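Local atomic coordinates of uncharacterized protein (Bacteroides uniformis, PDB entry 4JPQ), a protein that is of unknown function but probably binds carbohydrate, as a member of carbohydrate-binding family 9. Residues 7-12 with 53-58; 110-115 with 143-148. All coordinates share one frame; numbering follows the deposited sequence.

Contact 1 (7-12 with 53-58); sequences LSVKKV and FRIAHT
The backbone N of V12 donates to the carbonyl O of H57 at 2.8 Å, a nearly straight bond (173° at the hydrogen). One step back, H57 N reaches K10 O at 3.1 Å along a more bent path, and the two bonds link K10 and V12 to H57 between parallel strands 6-11 and 50-57, whose short axes here diverge by 48°. K11 CG lies over one face of the H57 imidazole, 4.1 Å from its centroid, in a CH-pi contact; V9 O lies in the plane of the ring at its edge, 3.4 Å from H57 CD2. With CG anti to the backbone N (chi1 -169°) and the chain extended beyond it, K11 carries CE past T58 O and NZ on to a salt bridge with D175. Replacement of K11 by alanine would remove CG and the chain beyond it, and is likely to cost the ring its CH-pi partner and leave D175 without this cationic mate. Farther back, L7 CD1 meets I55 CG2 at 3.8 Å and also touches the F53 ring, while V9 CG2 packs on the same I55 methyl. Main-chain bonds thus tie residues 10-12 to H57, whereas L7 and V9 meet F53 and I55 through apolar side chains.

Contact 2 (110-115 with 143-148); sequences AGRLLI and GEPFEE
R112 makes the polar part of this contact, presenting both terminal nitrogens of its guanidinium to the carbonyl O of G143. The distances from NH1 to G143 O and from NH2 to G143 O are both 3.2 Å, so one oxygen accepts from both nitrogens, end-on, and lies in the guanidinium plane. The NH1 bond runs nearly along the carbonyl direction, whereas NH2 stands well to the side of it, 35° from the carbonyl plane; both bonds are bent at the hydrogen, to about 145°. The side chain gets there by folding at both chi2 and chi3, which turns the guanidinium back toward the 143-145 loop.

The contact belongs to the beta-rich fold of a family 9 carbohydrate-binding module. Residues 110-112 lie in the turn of the hairpin between antiparallel strands 102-108 and 113-118, and residues 143-145 lead into strand 146-150, which pairs with strand 72-75. At the turn, N108 OD1 accepts a hydrogen bond from R112 N.

Van der Waals contacts complete the join. P145 CD lies 4.0 Å from R112 NH1. A110 CB touches F146 CE2 at 4.2 Å, and both side chains also rest on A75 of strand 72-75. Beyond A110, the F146 ring reaches V73 of that strand and makes a cation-pi contact with R149.

Contact 1 is largely buried and contact 2 lies at the surface, on opposite sides of the chain's centre; their centres are 25 Å apart and their nearest atoms about 14 Å. They share no strand. Residues 7-12 and 53-58 are neighbours in a parallel strand pair, whereas 110-115 and 143-148 come together through a hairpin turn and the loop before another strand. The chemistry differs accordingly: main-chain hydrogen bonds and aliphatic packing dominate the first, with a lysine chain laid on a histidine, while the smaller second interface depends for its hydrogen bonds on one arginine side chain holding a backbone carbonyl.

Contact 1 (7-12 with 53-58)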
loop_
_atom_site.group_PDB
_atom_site.type_symbol
_atom_site.label_atom_id
_atom_site.label_comp_id
_atom_site.label_asym_id
_atom_site.label_seq_id
_atom_site.Cartn_x
_atom_site.Cartn_y
_atom_site.Cartn_z
ATOM N N LEU A 7 1.276 -3.051 14.661
ATOM C CA LEU A 7 0.491 -4.113 14.051
ATOM C C LEU A 7 1.141 -5.468 14.134
ATOM O O LEU A 7 2.356 -5.576 13.947
ATOM C CB LEU A 7 0.270 -3.846 12.556
ATOM C CG LEU A 7 -1.119 -3.457 12.088
ATOM C CD1 LEU A 7 -1.080 -3.304 10.575
ATOM C CD2 LEU A 7 -2.165 -4.496 12.508
ATOM N N SER A 8 0.304 -6.489 14.345
ATOM C CA SER A 8 0.706 -7.888 14.303
ATOM C C SER A 8 0.283 -8.386 12.923
ATOM O O SER A 8 -0.894 -8.303 12.559
ATOM C CB SER A 8 0.018 -8.705 15.390
ATOM O OG SER A 8 0.415 -8.237 16.659
ATOM N N VAL A 9 1.260 -8.854 12.152
ATOM C CA VAL A 9 1.034 -9.410 10.834
ATOM C C VAL A 9 1.016 -10.921 11.063
ATOM O O VAL A 9 2.076 -11.540 11.203
ATOM C CB VAL A 9 2.130 -8.973 9.847
ATOM C CG1 VAL A 9 1.816 -9.477 8.446
ATOM C CG2 VAL A 9 2.254 -7.457 9.842
ATOM N N LYS A 10 -0.190 -11.495 11.131
ATOM C CA LYS A 10 -0.369 -12.940 11.366
ATOM C C LYS A 10 0.136 -13.755 10.175
ATOM O O LYS A 10 0.071 -13.284 9.035
ATOM C CB LYS A 10 -1.846 -13.286 11.634
ATOM C CG LYS A 10 -2.430 -12.782 12.954
ATOM C CD LYS A 10 -1.979 -13.635 14.141
ATOM C CE LYS A 10 -2.677 -13.267 15.444
ATOM N NZ LYS A 10 -2.215 -11.957 15.985
ATOM N N LYS A 11 0.667 -14.952 10.449
ATOM C CA LYS A 11 1.146 -15.852 9.392
ATOM C C LYS A 11 0.010 -16.734 8.885
ATOM O O LYS A 11 -0.782 -17.243 9.672
ATOM C CB LYS A 11 2.297 -16.769 9.839
ATOM C CG LYS A 11 2.944 -17.493 8.646
ATOM C CD LYS A 11 4.144 -18.361 8.964
ATOM C CE LYS A 11 4.743 -18.870 7.653
ATOM N NZ LYS A 11 5.896 -19.801 7.809
ATOM N N VAL A 12 -0.007 -16.932 7.567
ATOM C CA VAL A 12 -0.943 -17.804 6.862
ATOM C C VAL A 12 -0.092 -18.853 6.125
ATOM O O VAL A 12 0.927 -18.506 5.536
ATOM C CB VAL A 12 -1.814 -16.960 5.917
ATOM C CG1 VAL A 12 -2.705 -17.834 5.062
ATOM C CG2 VAL A 12 -2.648 -15.971 6.735
ATOM N N PHE A 53 -7.895 -1.565 5.756
ATOM C CA PHE A 53 -6.940 -2.494 5.175
ATOM C C PHE A 53 -6.620 -3.647 6.126
ATOM O O PHE A 53 -7.017 -3.620 7.277
ATOM C CB PHE A 53 -5.650 -1.758 4.807
ATOM C CG PHE A 53 -4.788 -1.406 5.991
ATOM C CD1 PHE A 53 -5.112 -0.335 6.806
ATOM C CD2 PHE A 53 -3.648 -2.157 6.290
ATOM C CE1 PHE A 53 -4.322 -0.009 7.905
ATOM C CE2 PHE A 53 -2.851 -1.839 7.380
ATOM C CZ PHE A 53 -3.188 -0.762 8.191
ATOM N N ARG A 54 -5.909 -4.652 5.620
ATOM C CA ARG A 54 -5.432 -5.755 6.448
ATOM C C ARG A 54 -4.229 -6.399 5.805
ATOM O O ARG A 54 -4.050 -6.339 4.592
ATOM C CB ARG A 54 -6.499 -6.789 6.748
ATOM C CG ARG A 54 -7.101 -7.438 5.529
ATOM C CD ARG A 54 -8.110 -8.480 5.935
ATOM N NE ARG A 54 -8.769 -9.043 4.765
ATOM C CZ ARG A 54 -9.739 -9.962 4.801
ATOM N NH1 ARG A 54 -10.167 -10.500 5.948
ATOM N NH2 ARG A 54 -10.271 -10.391 3.660
ATOM N N ILE A 55 -3.423 -7.021 6.652
ATOM C CA ILE A 55 -2.151 -7.546 6.251
ATOM C C ILE A 55 -1.817 -8.880 6.929
ATOM O O ILE A 55 -2.161 -9.109 8.088
ATOM C CB ILE A 55 -1.066 -6.458 6.501
ATOM C CG1 ILE A 55 0.286 -6.876 5.886
ATOM C CG2 ILE A 55 -0.953 -6.096 7.995
ATOM C CD1 ILE A 55 1.345 -5.812 5.957
ATOM N N ALA A 56 -1.125 -9.735 6.184
ATOM C CA ALA A 56 -0.659 -11.043 6.667
ATOM C C ALA A 56 0.549 -11.468 5.846
ATOM O O ALA A 56 0.964 -10.717 4.956
ATOM C CB ALA A 56 -1.760 -12.059 6.537
ATOM N N HIS A 57 1.117 -12.638 6.136
ATOM C CA HIS A 57 2.261 -13.123 5.362
ATOM C C HIS A 57 2.337 -14.625 5.241
ATOM O O HIS A 57 1.839 -15.350 6.095
ATOM C CB HIS A 57 3.585 -12.578 5.929
ATOM C CG HIS A 57 4.010 -13.195 7.228
ATOM N ND1 HIS A 57 5.073 -14.069 7.323
ATOM C CD2 HIS A 57 3.527 -13.055 8.486
ATOM C CE1 HIS A 57 5.232 -14.430 8.583
ATOM N NE2 HIS A 57 4.302 -13.834 9.308
ATOM N N THR A 58 2.994 -15.065 4.179
ATOM C CA THR A 58 3.226 -16.473 3.911
ATOM C C THR A 58 4.614 -16.954 4.336
ATOM O O THR A 58 4.886 -18.147 4.265
ATOM C CB THR A 58 3.056 -16.762 2.415
ATOM O OG1 THR A 58 4.068 -16.083 1.663
ATOM C CG2 THR A 58 1.673 -16.296 1.946
#

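Contact 2 (110-115 with 143-148)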
loop_
_atom_site.group_PDB
_atom_site.type_symbol
_atom_site.label_atom_id
_atom_site.label_comp_id
_atom_site.label_asym_id
_atom_site.label_seq_id
_atom_site.Cartn_x
_atom_site.Cartn_y
_atom_site.Cartn_z
ATOM N N ALA A 110 -7.177 0.845 -10.768
ATOM C CA ALA A 110 -7.169 -0.037 -11.954
ATOM C C ALA A 110 -6.055 -1.090 -11.945
ATOM O O ALA A 110 -5.981 -1.894 -12.875
ATOM C CB ALA A 110 -7.098 0.791 -13.232
ATOM N N GLY A 111 -5.200 -1.088 -10.919
ATOM C CA GLY A 111 -4.101 -2.047 -10.800
ATOM C C GLY A 111 -2.728 -1.612 -11.276
ATOM O O GLY A 111 -1.782 -2.392 -11.159
ATOM N N ARG A 112 -2.600 -0.412 -11.842
ATOM C CA ARG A 112 -1.288 0.109 -12.255
ATOM C C ARG A 112 -0.507 0.355 -10.969
ATOM O O ARG A 112 -1.052 0.966 -10.026
ATOM C CB ARG A 112 -1.395 1.443 -12.990
ATOM C CG ARG A 112 -2.180 1.484 -14.279
ATOM C CD ARG A 112 -1.621 0.585 -15.378
ATOM N NE ARG A 112 -2.317 -0.702 -15.421
ATOM C CZ ARG A 112 -3.546 -0.905 -15.930
ATOM N NH1 ARG A 112 -4.295 0.097 -16.430
ATOM N NH2 ARG A 112 -4.058 -2.135 -15.908
ATOM N N LEU A 113 0.756 -0.078 -10.953
ATOM C CA LEU A 113 1.624 0.014 -9.769
ATOM C C LEU A 113 2.912 0.791 -10.001
ATOM O O LEU A 113 3.525 0.700 -11.065
ATOM C CB LEU A 113 2.011 -1.398 -9.342
ATOM C CG LEU A 113 3.018 -1.680 -8.215
ATOM C CD1 LEU A 113 2.460 -1.296 -6.857
ATOM C CD2 LEU A 113 3.406 -3.153 -8.235
ATOM N N LEU A 114 3.318 1.507 -8.958
ATOM C CA LEU A 114 4.577 2.246 -8.888
ATOM C C LEU A 114 5.339 1.722 -7.671
ATOM O O LEU A 114 4.741 1.560 -6.584
ATOM C CB LEU A 114 4.324 3.736 -8.688
ATOM C CG LEU A 114 5.502 4.640 -8.277
ATOM C CD1 LEU A 114 6.455 4.832 -9.432
ATOM C CD2 LEU A 114 5.010 5.984 -7.777
ATOM N N ILE A 115 6.635 1.463 -7.860
ATOM C CA ILE A 115 7.529 1.070 -6.772
ATOM C C ILE A 115 8.819 1.865 -6.893
ATOM O O ILE A 115 9.383 1.940 -7.978
ATOM C CB ILE A 115 7.953 -0.418 -6.781
ATOM C CG1 ILE A 115 6.773 -1.367 -6.934
ATOM C CG2 ILE A 115 8.694 -0.761 -5.479
ATOM C CD1 ILE A 115 7.185 -2.822 -7.111
ATOM N N GLY A 143 -8.453 -3.347 -15.022
ATOM C CA GLY A 143 -8.584 -3.308 -16.468
ATOM C C GLY A 143 -8.069 -2.031 -17.093
ATOM O O GLY A 143 -7.098 -1.444 -16.614
ATOM N N GLU A 144 -8.742 -1.617 -18.166
ATOM C CA GLU A 144 -8.347 -0.464 -18.978
ATOM C C GLU A 144 -8.210 0.811 -18.140
ATOM O O GLU A 144 -8.925 0.958 -17.148
ATOM C CB GLU A 144 -9.395 -0.145 -20.088
ATOM C CG GLU A 144 -9.870 -1.269 -21.015
ATOM C CD GLU A 144 -8.752 -2.019 -21.705
ATOM O OE1 GLU A 144 -7.658 -1.434 -21.933
ATOM O OE2 GLU A 144 -8.987 -3.202 -22.032
ATOM N N PRO A 145 -7.301 1.732 -18.533
ATOM C CA PRO A 145 -7.287 3.030 -17.839
ATOM C C PRO A 145 -8.593 3.800 -18.128
ATOM O O PRO A 145 -9.195 3.592 -19.190
ATOM C CB PRO A 145 -6.079 3.771 -18.444
ATOM C CG PRO A 145 -5.343 2.779 -19.273
ATOM C CD PRO A 145 -6.265 1.643 -19.584
ATOM N N PHE A 146 -9.035 4.647 -17.194
ATOM C CA PHE A 146 -10.289 5.424 -17.357
ATOM C C PHE A 146 -10.275 6.804 -16.704
ATOM O O PHE A 146 -9.704 6.978 -15.628
ATOM C CB PHE A 146 -11.513 4.621 -16.847
ATOM C CG PHE A 146 -11.421 4.162 -15.398
ATOM C CD1 PHE A 146 -11.861 4.982 -14.342
ATOM C CD2 PHE A 146 -10.938 2.896 -15.084
ATOM C CE1 PHE A 146 -11.796 4.551 -13.018
ATOM C CE2 PHE A 146 -10.869 2.456 -13.757
ATOM C CZ PHE A 146 -11.299 3.285 -12.719
ATOM N N GLU A 147 -10.936 7.765 -17.360
ATOM C CA GLU A 147 -11.093 9.135 -16.841
ATOM C C GLU A 147 -12.006 9.118 -15.618
ATOM O O GLU A 147 -12.792 8.185 -15.435
ATOM C CB GLU A 147 -11.659 10.082 -17.911
ATOM C CG GLU A 147 -10.680 10.382 -19.055
ATOM C CD GLU A 147 -9.463 11.209 -18.622
ATOM O OE1 GLU A 147 -9.525 11.990 -17.638
ATOM O OE2 GLU A 147 -8.412 11.066 -19.271
ATOM N N GLU A 148 -11.893 10.147 -14.791
ATOM C CA GLU A 148 -12.650 10.210 -13.545
ATOM C C GLU A 148 -14.155 9.915 -13.696
ATOM O O GLU A 148 -14.791 10.481 -14.559
ATOM C CB GLU A 148 -12.448 11.571 -12.846
ATOM C CG GLU A 148 -13.098 11.665 -11.465
ATOM C CD GLU A 148 -12.703 12.897 -10.678
ATOM O OE1 GLU A 148 -12.403 13.934 -11.289
ATOM O OE2 GLU A 148 -12.699 12.814 -9.429
#